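Local coordinates for protein glucose-6-phosphate isomerase (Chlamydia trachomatis D/UW-3/CX, PDB 6OTU) that catalyses the reversible isomerization of glucose-6-phosphate to fructose-6-phosphate, at residues 201-214 with 239-251. Sequence-based numbering, arbitrary orientation.
Sequences LEQTLVVVVSKSGT and HFVAVTSQGSPMD. With G6Q (glucose-6-phosphate), chain E.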
ATOM      1  N   LEU A 201     -30.238   0.718  -8.093  1.00 38.20           N
ATOM      2  CA  LEU A 201     -29.940   1.359  -9.374  1.00 46.87           C
ATOM      3  C   LEU A 201     -30.833   2.567  -9.611  1.00 45.91           C
ATOM      4  O   LEU A 201     -30.367   3.601 -10.105  1.00 41.06           O
ATOM      5  CB  LEU A 201     -30.081   0.360 -10.528  1.00 44.80           C
ATOM      6  CG  LEU A 201     -29.086  -0.811 -10.612  1.00 44.25           C
ATOM      7  CD1 LEU A 201     -29.471  -1.789 -11.719  1.00 43.66           C
ATOM      8  CD2 LEU A 201     -27.649  -0.334 -10.796  1.00 42.35           C
ATOM      9  N   GLU A 202     -32.119   2.464  -9.248  1.00 50.32           N
ATOM     10  CA  GLU A 202     -33.028   3.592  -9.438  1.00 48.29           C
ATOM     11  C   GLU A 202     -32.549   4.829  -8.688  1.00 47.66           C
ATOM     12  O   GLU A 202     -32.841   5.956  -9.100  1.00 47.52           O
ATOM     13  CB  GLU A 202     -34.438   3.213  -8.997  1.00 44.14           C
ATOM     14  CG  GLU A 202     -35.510   3.851  -9.859  1.00 61.43           C
ATOM     15  CD  GLU A 202     -36.802   3.055  -9.872  1.00 76.48           C
ATOM     16  OE1 GLU A 202     -37.541   3.139 -10.881  1.00 76.29           O
ATOM     17  OE2 GLU A 202     -37.076   2.348  -8.870  1.00 80.81           O
ATOM     18  N   GLN A 203     -31.787   4.637  -7.611  1.00 46.03           N
ATOM     19  CA  GLN A 203     -31.267   5.723  -6.794  1.00 43.83           C
ATOM     20  C   GLN A 203     -29.823   6.074  -7.125  1.00 40.54           C
ATOM     21  O   GLN A 203     -29.227   6.911  -6.443  1.00 44.20           O
ATOM     22  CB  GLN A 203     -31.389   5.358  -5.310  1.00 48.91           C
ATOM     23  CG  GLN A 203     -32.735   5.707  -4.695  1.00 58.49           C
ATOM     24  CD  GLN A 203     -33.140   7.154  -4.969  1.00 65.25           C
ATOM     25  OE1 GLN A 203     -32.476   8.089  -4.518  1.00 66.24           O
ATOM     26  NE2 GLN A 203     -34.230   7.340  -5.715  1.00 68.63           N
ATOM     27  N   THR A 204     -29.248   5.468  -8.156  1.00 46.73           N
ATOM     28  CA  THR A 204     -27.812   5.533  -8.398  1.00 46.20           C
ATOM     29  C   THR A 204     -27.520   6.413  -9.602  1.00 42.62           C
ATOM     30  O   THR A 204     -28.147   6.266 -10.655  1.00 42.77           O
ATOM     31  CB  THR A 204     -27.221   4.132  -8.623  1.00 44.87           C
ATOM     32  OG1 THR A 204     -27.362   3.340  -7.433  1.00 43.69           O
ATOM     33  CG2 THR A 204     -25.752   4.229  -8.973  1.00 35.16           C
ATOM     34  N   LEU A 205     -26.570   7.321  -9.439  1.00 41.18           N
ATOM     35  CA  LEU A 205     -25.988   8.067 -10.542  1.00 38.13           C
ATOM     36  C   LEU A 205     -24.627   7.450 -10.883  1.00 37.05           C
ATOM     37  O   LEU A 205     -23.772   7.302 -10.004  1.00 34.07           O
ATOM     38  CB  LEU A 205     -25.848   9.546 -10.157  1.00 36.67           C
ATOM     39  CG  LEU A 205     -25.056  10.390 -11.159  1.00 43.65           C
ATOM     40  CD1 LEU A 205     -25.898  10.605 -12.417  1.00 39.79           C
ATOM     41  CD2 LEU A 205     -24.599  11.720 -10.560  1.00 46.14           C
ATOM     42  N   VAL A 206     -24.431   7.065 -12.141  1.00 35.93           N
ATOM     43  CA  VAL A 206     -23.184   6.426 -12.561  1.00 36.77           C
ATOM     44  C   VAL A 206     -22.335   7.457 -13.288  1.00 37.84           C
ATOM     45  O   VAL A 206     -22.748   7.984 -14.324  1.00 35.43           O
ATOM     46  CB  VAL A 206     -23.443   5.213 -13.469  1.00 37.61           C
ATOM     47  CG1 VAL A 206     -22.110   4.643 -13.968  1.00 34.87           C
ATOM     48  CG2 VAL A 206     -24.272   4.159 -12.748  1.00 35.59           C
ATOM     49  N   VAL A 207     -21.143   7.736 -12.778  1.00 33.97           N
ATOM     50  CA  VAL A 207     -20.261   8.747 -13.357  1.00 37.47           C
ATOM     51  C   VAL A 207     -19.094   8.017 -14.013  1.00 39.59           C
ATOM     52  O   VAL A 207     -18.210   7.486 -13.328  1.00 34.58           O
ATOM     53  CB  VAL A 207     -19.774   9.757 -12.305  1.00 37.83           C
ATOM     54  CG1 VAL A 207     -18.955  10.880 -12.961  1.00 32.46           C
ATOM     55  CG2 VAL A 207     -20.959  10.343 -11.557  1.00 33.02           C
ATOM     56  N   VAL A 208     -19.095   7.980 -15.340  1.00 36.00           N
ATOM     57  CA  VAL A 208     -18.018   7.355 -16.100  1.00 37.74           C
ATOM     58  C   VAL A 208     -16.950   8.410 -16.375  1.00 36.12           C
ATOM     59  O   VAL A 208     -17.201   9.405 -17.067  1.00 34.55           O
ATOM     60  CB  VAL A 208     -18.539   6.736 -17.407  1.00 40.35           C
ATOM     61  CG1 VAL A 208     -17.529   5.742 -17.957  1.00 37.28           C
ATOM     62  CG2 VAL A 208     -19.885   6.071 -17.174  1.00 33.79           C
ATOM     63  N   VAL A 209     -15.761   8.194 -15.834  1.00 35.15           N
ATOM     64  CA  VAL A 209     -14.684   9.168 -15.878  1.00 41.91           C
ATOM     65  C   VAL A 209     -13.552   8.547 -16.685  1.00 43.38           C
ATOM     66  O   VAL A 209     -12.939   7.561 -16.254  1.00 44.26           O
ATOM     67  CB  VAL A 209     -14.215   9.570 -14.468  1.00 37.37           C
ATOM     68  CG1 VAL A 209     -13.082  10.579 -14.546  1.00 33.10           C
ATOM     69  CG2 VAL A 209     -15.384  10.119 -13.643  1.00 36.19           C
ATOM     70  N   SER A 210     -13.275   9.116 -17.854  1.00 41.54           N
ATOM     71  CA  SER A 210     -12.185   8.617 -18.692  1.00 40.51           C
ATOM     72  C   SER A 210     -11.743   9.759 -19.595  1.00 40.56           C
ATOM     73  O   SER A 210     -12.516  10.186 -20.457  1.00 42.85           O
ATOM     74  CB  SER A 210     -12.633   7.411 -19.512  1.00 37.92           C
ATOM     75  OG  SER A 210     -11.800   7.227 -20.643  1.00 42.40           O
ATOM     76  N   LYS A 211     -10.512  10.243 -19.399  1.00 42.23           N
ATOM     77  CA  LYS A 211     -10.008  11.370 -20.185  1.00 39.59           C
ATOM     78  C   LYS A 211     -10.031  11.047 -21.675  1.00 34.72           C
ATOM     79  O   LYS A 211     -10.673  11.750 -22.466  1.00 38.22           O
ATOM     80  CB  LYS A 211      -8.593  11.747 -19.722  1.00 38.32           C
ATOM     81  CG  LYS A 211      -7.920  12.846 -20.555  1.00 35.80           C
ATOM     82  CD  LYS A 211      -6.618  13.371 -19.926  1.00 35.99           C
ATOM     83  CE  LYS A 211      -5.823  14.231 -20.909  1.00 31.76           C
ATOM     84  NZ  LYS A 211      -4.511  14.675 -20.365  1.00 35.71           N
ATOM     85  N   SER A 212      -9.357   9.961 -22.074  1.00 34.11           N
ATOM     86  CA  SER A 212      -9.344   9.570 -23.481  1.00 32.75           C
ATOM     87  C   SER A 212     -10.730   9.224 -23.998  1.00 36.59           C
ATOM     88  O   SER A 212     -11.022   9.446 -25.179  1.00 44.70           O
ATOM     89  CB  SER A 212      -8.428   8.365 -23.687  1.00 34.92           C
ATOM     90  OG  SER A 212      -8.895   7.239 -22.960  1.00 36.48           O
ATOM     91  N   GLY A 213     -11.580   8.646 -23.148  1.00 34.74           N
ATOM     92  CA  GLY A 213     -12.817   8.033 -23.588  1.00 33.56           C
ATOM     93  C   GLY A 213     -12.672   6.663 -24.215  1.00 41.21           C
ATOM     94  O   GLY A 213     -13.653   6.154 -24.769  1.00 41.39           O
ATOM     95  N   THR A 214     -11.485   6.036 -24.145  1.00 35.67           N
ATOM     96  CA  THR A 214     -11.253   4.773 -24.844  1.00 35.58           C
ATOM     97  C   THR A 214     -10.572   3.686 -23.999  1.00 33.69           C
ATOM     98  O   THR A 214     -10.281   2.608 -24.528  1.00 47.60           O
ATOM     99  CB  THR A 214     -10.428   5.022 -26.112  1.00 41.30           C
ATOM    100  OG1 THR A 214      -9.248   5.758 -25.774  1.00 47.71           O
ATOM    101  CG2 THR A 214     -11.230   5.832 -27.123  1.00 35.00           C
ATOM    102  N   HIS A 239     -29.361   7.978 -16.008  1.00 45.40           N
ATOM    103  CA  HIS A 239     -28.530   7.690 -14.842  1.00 47.62           C
ATOM    104  C   HIS A 239     -27.024   7.805 -15.086  1.00 45.71           C
ATOM    105  O   HIS A 239     -26.250   7.667 -14.124  1.00 47.93           O
ATOM    106  CB  HIS A 239     -28.840   6.286 -14.307  1.00 37.65           C
ATOM    107  CG  HIS A 239     -30.233   6.135 -13.785  1.00 47.45           C
ATOM    108  ND1 HIS A 239     -30.547   6.286 -12.453  1.00 47.57           N
ATOM    109  CD2 HIS A 239     -31.397   5.847 -14.417  1.00 50.77           C
ATOM    110  CE1 HIS A 239     -31.845   6.094 -12.284  1.00 50.29           C
ATOM    111  NE2 HIS A 239     -32.383   5.825 -13.460  1.00 51.26           N
ATOM    112  N   PHE A 240     -26.578   8.055 -16.322  1.00 40.92           N
ATOM    113  CA  PHE A 240     -25.155   8.036 -16.657  1.00 38.05           C
ATOM    114  C   PHE A 240     -24.652   9.434 -16.993  1.00 41.83           C
ATOM    115  O   PHE A 240     -25.239  10.134 -17.827  1.00 38.89           O
ATOM    116  CB  PHE A 240     -24.879   7.072 -17.809  1.00 39.54           C
ATOM    117  CG  PHE A 240     -25.019   5.637 -17.413  1.00 40.67           C
ATOM    118  CD1 PHE A 240     -26.277   5.077 -17.231  1.00 37.05           C
ATOM    119  CD2 PHE A 240     -23.901   4.858 -17.178  1.00 35.76           C
ATOM    120  CE1 PHE A 240     -26.413   3.762 -16.835  1.00 39.18           C
ATOM    121  CE2 PHE A 240     -24.034   3.521 -16.793  1.00 36.90           C
ATOM    122  CZ  PHE A 240     -25.285   2.982 -16.618  1.00 36.59           C
ATOM    123  N   VAL A 241     -23.570   9.829 -16.326  1.00 39.72           N
ATOM    124  CA  VAL A 241     -22.889  11.099 -16.534  1.00 40.14           C
ATOM    125  C   VAL A 241     -21.485  10.787 -17.029  1.00 44.08           C
ATOM    126  O   VAL A 241     -20.859   9.826 -16.564  1.00 41.06           O
ATOM    127  CB  VAL A 241     -22.857  11.933 -15.230  1.00 40.82           C
ATOM    128  CG1 VAL A 241     -21.724  12.965 -15.244  1.00 34.14           C
ATOM    129  CG2 VAL A 241     -24.206  12.610 -15.000  1.00 41.30           C
ATOM    130  N   ALA A 242     -20.997  11.570 -17.991  1.00 45.26           N
ATOM    131  CA  ALA A 242     -19.634  11.401 -18.470  1.00 43.44           C
ATOM    132  C   ALA A 242     -18.750  12.572 -18.045  1.00 44.23           C
ATOM    133  O   ALA A 242     -19.196  13.722 -17.937  1.00 39.48           O
ATOM    134  CB  ALA A 242     -19.588  11.231 -19.990  1.00 34.43           C
ATOM    135  N   VAL A 243     -17.490  12.243 -17.770  1.00 33.02           N
ATOM    136  CA  VAL A 243     -16.425  13.203 -17.528  1.00 32.69           C
ATOM    137  C   VAL A 243     -15.289  12.770 -18.439  1.00 32.54           C
ATOM    138  O   VAL A 243     -14.733  11.683 -18.262  1.00 33.38           O
ATOM    139  CB  VAL A 243     -15.983  13.231 -16.057  1.00 35.30           C
ATOM    140  CG1 VAL A 243     -14.872  14.251 -15.828  1.00 31.99           C
ATOM    141  CG2 VAL A 243     -17.170  13.538 -15.158  1.00 39.64           C
ATOM    142  N   THR A 244     -14.969  13.590 -19.439  1.00 34.86           N
ATOM    143  CA  THR A 244     -13.999  13.206 -20.455  1.00 34.81           C
ATOM    144  C   THR A 244     -13.391  14.449 -21.085  1.00 39.23           C
ATOM    145  O   THR A 244     -13.882  15.569 -20.904  1.00 42.03           O
ATOM    146  CB  THR A 244     -14.633  12.328 -21.551  1.00 35.75           C
ATOM    147  OG1 THR A 244     -13.614  11.934 -22.465  1.00 42.92           O
ATOM    148  CG2 THR A 244     -15.685  13.103 -22.338  1.00 35.64           C
ATOM    149  N   SER A 245     -12.303  14.229 -21.828  1.00 34.97           N
ATOM    150  CA  SER A 245     -11.674  15.281 -22.614  1.00 37.57           C
ATOM    151  C   SER A 245     -12.649  15.845 -23.646  1.00 38.89           C
ATOM    152  O   SER A 245     -13.487  15.129 -24.198  1.00 41.58           O
ATOM    153  CB  SER A 245     -10.432  14.732 -23.321  1.00 40.45           C
ATOM    154  OG  SER A 245      -9.464  15.754 -23.493  1.00 51.97           O
ATOM    155  N   GLN A 246     -12.537  17.146 -23.911  1.00 39.20           N
ATOM    156  CA  GLN A 246     -13.410  17.755 -24.905  1.00 41.06           C
ATOM    157  C   GLN A 246     -13.126  17.176 -26.287  1.00 35.39           C
ATOM    158  O   GLN A 246     -11.970  16.998 -26.676  1.00 36.65           O
ATOM    159  CB  GLN A 246     -13.233  19.271 -24.919  1.00 41.16           C
ATOM    160  CG  GLN A 246     -14.366  20.011 -25.610  1.00 47.63           C
ATOM    161  CD  GLN A 246     -14.639  21.366 -24.978  1.00 63.78           C
ATOM    162  OE1 GLN A 246     -13.745  21.984 -24.400  1.00 64.48           O
ATOM    163  NE2 GLN A 246     -15.881  21.830 -25.083  1.00 72.14           N
ATOM    164  N   GLY A 247     -14.187  16.872 -27.030  1.00 36.00           N
ATOM    165  CA  GLY A 247     -14.034  16.258 -28.340  1.00 37.39           C
ATOM    166  C   GLY A 247     -13.667  14.787 -28.322  1.00 36.22           C
ATOM    167  O   GLY A 247     -13.471  14.201 -29.393  1.00 52.89           O
ATOM    168  N   SER A 248     -13.554  14.182 -27.139  1.00 35.52           N
ATOM    169  CA  SER A 248     -13.341  12.755 -26.986  1.00 46.14           C
ATOM    170  C   SER A 248     -14.495  11.942 -27.581  1.00 42.15           C
ATOM    171  O   SER A 248     -15.602  12.452 -27.762  1.00 36.37           O
ATOM    172  CB  SER A 248     -13.167  12.438 -25.495  1.00 34.49           C
ATOM    173  OG  SER A 248     -13.681  11.167 -25.171  1.00 46.63           O
ATOM    174  N   PRO A 249     -14.260  10.658 -27.874  1.00 38.88           N
ATOM    175  CA  PRO A 249     -15.361   9.794 -28.337  1.00 37.33           C
ATOM    176  C   PRO A 249     -16.495   9.678 -27.340  1.00 38.84           C
ATOM    177  O   PRO A 249     -17.597   9.267 -27.721  1.00 46.39           O
ATOM    178  CB  PRO A 249     -14.681   8.436 -28.556  1.00 37.99           C
ATOM    179  CG  PRO A 249     -13.234   8.757 -28.739  1.00 41.00           C
ATOM    180  CD  PRO A 249     -12.974   9.941 -27.849  1.00 38.33           C
ATOM    181  N   MET A 250     -16.262  10.042 -26.083  1.00 38.86           N
ATOM    182  CA  MET A 250     -17.249   9.970 -25.014  1.00 35.53           C
ATOM    183  C   MET A 250     -18.017  11.275 -24.828  1.00 40.88           C
ATOM    184  O   MET A 250     -19.048  11.278 -24.140  1.00 37.60           O
ATOM    185  CB  MET A 250     -16.544   9.588 -23.702  1.00 34.69           C
ATOM    186  CG  MET A 250     -17.391   8.871 -22.669  1.00 48.34           C
ATOM    187  SD  MET A 250     -16.393   8.317 -21.255  1.00 51.68           S
ATOM    188  CE  MET A 250     -15.771   6.787 -21.932  1.00 57.87           C
ATOM    189  N   ASP A 251     -17.540  12.368 -25.428  1.00 35.90           N
ATOM    190  CA  ASP A 251     -18.117  13.696 -25.280  1.00 40.21           C
ATOM    191  C   ASP A 251     -19.425  13.759 -26.065  1.00 41.78           C
ATOM    192  O   ASP A 251     -19.487  14.346 -27.151  1.00 40.86           O
ATOM    193  CB  ASP A 251     -17.090  14.731 -25.749  1.00 36.07           C
ATOM    194  CG  ASP A 251     -17.519  16.151 -25.500  1.00 40.34           C
ATOM    195  OD1 ASP A 251     -18.444  16.375 -24.693  1.00 40.88           O
ATOM    196  OD2 ASP A 251     -16.912  17.052 -26.123  1.00 41.32           O
TER
HETATM  197  C1  G6Q E 604      -2.661   9.230 -15.496  1.00 50.79           C
HETATM  198  C2  G6Q E 604      -2.408   7.989 -16.356  1.00 54.40           C
HETATM  199  C3  G6Q E 604      -3.428   6.875 -16.146  1.00 43.73           C
HETATM  200  C4  G6Q E 604      -4.822   7.194 -16.698  1.00 33.23           C
HETATM  201  C5  G6Q E 604      -5.690   5.937 -16.779  1.00 32.86           C
HETATM  202  C6  G6Q E 604      -7.122   6.246 -17.145  1.00 30.57           C
HETATM  203  O1  G6Q E 604      -2.015  10.208 -15.680  1.00 45.79           O
HETATM  204  O2  G6Q E 604      -2.360   8.330 -17.736  1.00 65.05           O
HETATM  205  O3  G6Q E 604      -3.533   6.571 -14.753  1.00 43.87           O
HETATM  206  O4  G6Q E 604      -5.474   8.151 -15.867  1.00 28.98           O
HETATM  207  O5  G6Q E 604      -5.110   5.034 -17.725  1.00 33.71           O
HETATM  208  O6  G6Q E 604      -7.112   6.974 -18.404  1.00 37.13           O
HETATM  209  P   G6Q E 604      -8.482   7.634 -18.954  1.00 39.08           P
HETATM  210  O1P G6Q E 604      -8.898   8.683 -17.938  1.00 36.08           O
HETATM  211  O2P G6Q E 604      -8.089   8.238 -20.297  1.00 46.74           O
HETATM  212  O3P G6Q E 604      -9.491   6.511 -19.083  1.00 36.59           O
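The phosphate-binding loop of the substrate pocket, residues 210-212, is met by Thr244 and Ser245 at the end of the neighbouring strand. Thr244 OG1, anti to its backbone N (chi1 -177°), sits 2.9 Å from Ser210 O and 2.9 Å from Lys211 O, so its one proton could serve either carbonyl, and Ser248 OG also lies within bonding distance of it. Lys211 O is bonded besides by Ser245 N, which comes in the carbonyl plane on a lone pair. With these carbonyls engaged from the side of 239-251, the loop directs its donors at glucose-6-phosphate: Lys211 N reaches phosphate O1P at 2.7 Å, Ser212 N and OG share O2P, and Ser210 OG meets O3P at 2.9 Å. Thr215, Ser160, Gly159 and Arg269 add further bonds to the ligand, as does His386 O of the second subunit. A phosphate held at the C-terminal ends of parallel strands is characteristic of SIS (sugar isomerase) domains, and 204-209 and 240-245 are the parallel strands of one beta-alpha-beta crossover, joined through helix 216-231 within a five-stranded parallel sheet. Backbone bonds alternate along the pair from Val206 N to Ser210 N. On one face Val207 CG1 meets Val243 CG2 at 3.9 Å. On the other, Val206 CB stands over the face of the Phe240 ring in a CH-pi contact, 4.0 Å from its centroid, while Val208 CG2 approaches the ring edge; from the crossover helix Arg226 adds a cation-pi contact to this ring and Tyr229 meets it edge-to-face. At the far end of the strands, His239 directs ND1 to Thr204 O at 3.0 Å, with the oxygen near the imidazole plane. Beyond the phosphate loop, the Met250 chain, bent at chi3 (-83°), lays CE against the backbone of Gly213, 3.6 Å from its O.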